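Local coordinates for protein response regulator receiver (Brucella melitensis biovar Abortus, PDB 4G97) that probably acts as the phosphorylation-controlled response regulator PhyR of the general stress response, using a receiver domain to govern a sigma-factor-like domain, at residues A[99-104]-A[114-119]. Numbering follows the deposited sequence.
Sequences FLLVAV and EILEVD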
loop_
_atom_site.group_PDB
_atom_site.type_symbol
_atom_site.label_atom_id
_atom_site.label_comp_id
_atom_site.label_asym_id
_atom_site.label_seq_id
_atom_site.Cartn_x
_atom_site.Cartn_y
_atom_site.Cartn_z
ATOM N N PHE A 99 12.038 1.732 0.801
ATOM C CA PHE A 99 11.180 2.915 0.734
ATOM C C PHE A 99 9.831 2.664 1.404
ATOM O O PHE A 99 9.329 3.543 2.127
ATOM C CB PHE A 99 10.999 3.370 -0.727
ATOM C CG PHE A 99 10.644 4.834 -0.848
ATOM C CD1 PHE A 99 11.637 5.800 -0.964
ATOM C CD2 PHE A 99 9.317 5.248 -0.841
ATOM C CE1 PHE A 99 11.307 7.159 -1.045
ATOM C CE2 PHE A 99 8.989 6.606 -0.929
ATOM C CZ PHE A 99 9.986 7.550 -1.039
ATOM N N LEU A 100 9.260 1.452 1.211
ATOM C CA LEU A 100 7.977 1.094 1.820
ATOM C C LEU A 100 8.080 1.117 3.348
ATOM O O LEU A 100 7.231 1.718 3.991
ATOM C CB LEU A 100 7.433 -0.256 1.311
ATOM C CG LEU A 100 6.881 -0.294 -0.144
ATOM C CD1 LEU A 100 6.382 -1.669 -0.475
ATOM C CD2 LEU A 100 5.721 0.687 -0.351
ATOM N N LEU A 101 9.150 0.544 3.913
ATOM C CA LEU A 101 9.381 0.505 5.372
ATOM C C LEU A 101 9.426 1.873 6.011
ATOM O O LEU A 101 8.937 2.037 7.127
ATOM C CB LEU A 101 10.666 -0.284 5.723
ATOM C CG LEU A 101 10.612 -1.801 5.501
ATOM C CD1 LEU A 101 12.001 -2.393 5.519
ATOM C CD2 LEU A 101 9.672 -2.488 6.490
ATOM N N VAL A 102 10.018 2.854 5.313
ATOM C CA VAL A 102 10.110 4.217 5.815
ATOM C C VAL A 102 8.880 5.050 5.449
ATOM O O VAL A 102 8.224 5.564 6.351
ATOM C CB VAL A 102 11.467 4.930 5.497
ATOM C CG1 VAL A 102 12.630 4.251 6.212
ATOM C CG2 VAL A 102 11.741 4.989 4.003
ATOM N N ALA A 103 8.548 5.167 4.138
ATOM C CA ALA A 103 7.424 5.996 3.659
ATOM C C ALA A 103 6.067 5.464 4.023
ATOM O O ALA A 103 5.186 6.257 4.352
ATOM C CB ALA A 103 7.505 6.194 2.160
ATOM N N VAL A 104 5.865 4.137 3.970
ATOM C CA VAL A 104 4.536 3.610 4.322
ATOM C C VAL A 104 4.476 3.109 5.759
ATOM O O VAL A 104 3.503 3.381 6.454
ATOM C CB VAL A 104 4.055 2.527 3.322
ATOM C CG1 VAL A 104 2.650 2.016 3.669
ATOM C CG2 VAL A 104 4.118 3.030 1.880
ATOM N N GLU A 114 17.722 -2.403 10.199
ATOM C CA GLU A 114 17.733 -3.567 11.081
ATOM C C GLU A 114 16.737 -4.613 10.541
ATOM O O GLU A 114 17.076 -5.796 10.490
ATOM C CB GLU A 114 17.415 -3.157 12.527
ATOM C CG GLU A 114 17.515 -4.326 13.497
ATOM C CD GLU A 114 17.010 -4.086 14.903
ATOM O OE1 GLU A 114 16.662 -2.930 15.229
ATOM O OE2 GLU A 114 16.963 -5.064 15.682
ATOM N N ILE A 115 15.531 -4.164 10.063
ATOM C CA ILE A 115 14.539 -5.062 9.445
ATOM C C ILE A 115 15.140 -5.755 8.222
ATOM O O ILE A 115 14.969 -6.970 8.064
ATOM C CB ILE A 115 13.219 -4.308 9.085
ATOM C CG1 ILE A 115 12.415 -3.990 10.359
ATOM C CG2 ILE A 115 12.376 -5.082 8.059
ATOM C CD1 ILE A 115 11.451 -2.953 10.221
ATOM N N LEU A 116 15.836 -4.985 7.359
ATOM C CA LEU A 116 16.425 -5.533 6.133
ATOM C C LEU A 116 17.783 -6.227 6.317
ATOM O O LEU A 116 18.243 -6.882 5.384
ATOM C CB LEU A 116 16.481 -4.503 4.999
ATOM C CG LEU A 116 15.146 -4.088 4.377
ATOM C CD1 LEU A 116 15.335 -2.923 3.456
ATOM C CD2 LEU A 116 14.447 -5.258 3.661
ATOM N N GLU A 117 18.395 -6.114 7.514
ATOM C CA GLU A 117 19.680 -6.758 7.870
ATOM C C GLU A 117 20.823 -6.229 7.003
ATOM O O GLU A 117 21.551 -7.003 6.379
ATOM C CB GLU A 117 19.596 -8.299 7.797
ATOM C CG GLU A 117 18.545 -8.924 8.696
ATOM C CD GLU A 117 18.626 -10.427 8.856
ATOM O OE1 GLU A 117 19.161 -11.107 7.951
ATOM O OE2 GLU A 117 18.100 -10.932 9.872
ATOM N N VAL A 118 20.933 -4.896 6.941
ATOM C CA VAL A 118 21.941 -4.148 6.191
ATOM C C VAL A 118 22.460 -3.057 7.112
ATOM O O VAL A 118 21.759 -2.682 8.062
ATOM C CB VAL A 118 21.415 -3.553 4.837
ATOM C CG1 VAL A 118 21.009 -4.650 3.857
ATOM C CG2 VAL A 118 20.274 -2.560 5.046
ATOM N N ASP A 119 23.685 -2.555 6.842
ATOM C CA ASP A 119 24.296 -1.457 7.595
ATOM C C ASP A 119 23.591 -0.173 7.183
ATOM O O ASP A 119 23.077 -0.105 6.060
ATOM C CB ASP A 119 25.783 -1.357 7.269
#
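Three first torsions close to -70° bring L101 together with I115 and L116: in both leucines CG lies opposite the carbonyl carbon, and in I115 the same setting (chi1 -73°) turns CG2 anti to the backbone N, where it faces the neighbouring helix. L101 carries this small contact from the side of helix 94-104 and supplies more than half of the 127 Å² buried. Its CD1 methyl does most of the touching, approaching I115 CG2 to 3.7 Å and L116 CG to 3.8 Å, so that one methyl meets two consecutive residues of the partner helix. The second methyl, CD2, leans on the isoleucine alone, 4.1 Å from I115 CG2. No hydrogen bond crosses, and with the nearest CA atoms, those of L101 and I115, 8.6 Å apart, the helices meet through branched side chains. The contact joins helix 94-104 to what is consistent with a helix-turn-helix pair, helices 109-116 and 120-135 of the sigma-like domain; helix 94-104 touches the first through L101 and the second through F99 and V102. The turn itself begins just past L116, where E117 takes a positive phi (63°) as the C-prime residue of a Schellman motif, with a weak bond of 3.3 Å from E117 N to E114 O. E117 also reaches helix 52-64, its OE2 forming a salt bridge with R58. That same helix extends the apolar packing, Y57 touching L101 while I54 and C61 touch I115, and F17 of helix 11-22 adds a further neighbour to the buried L101.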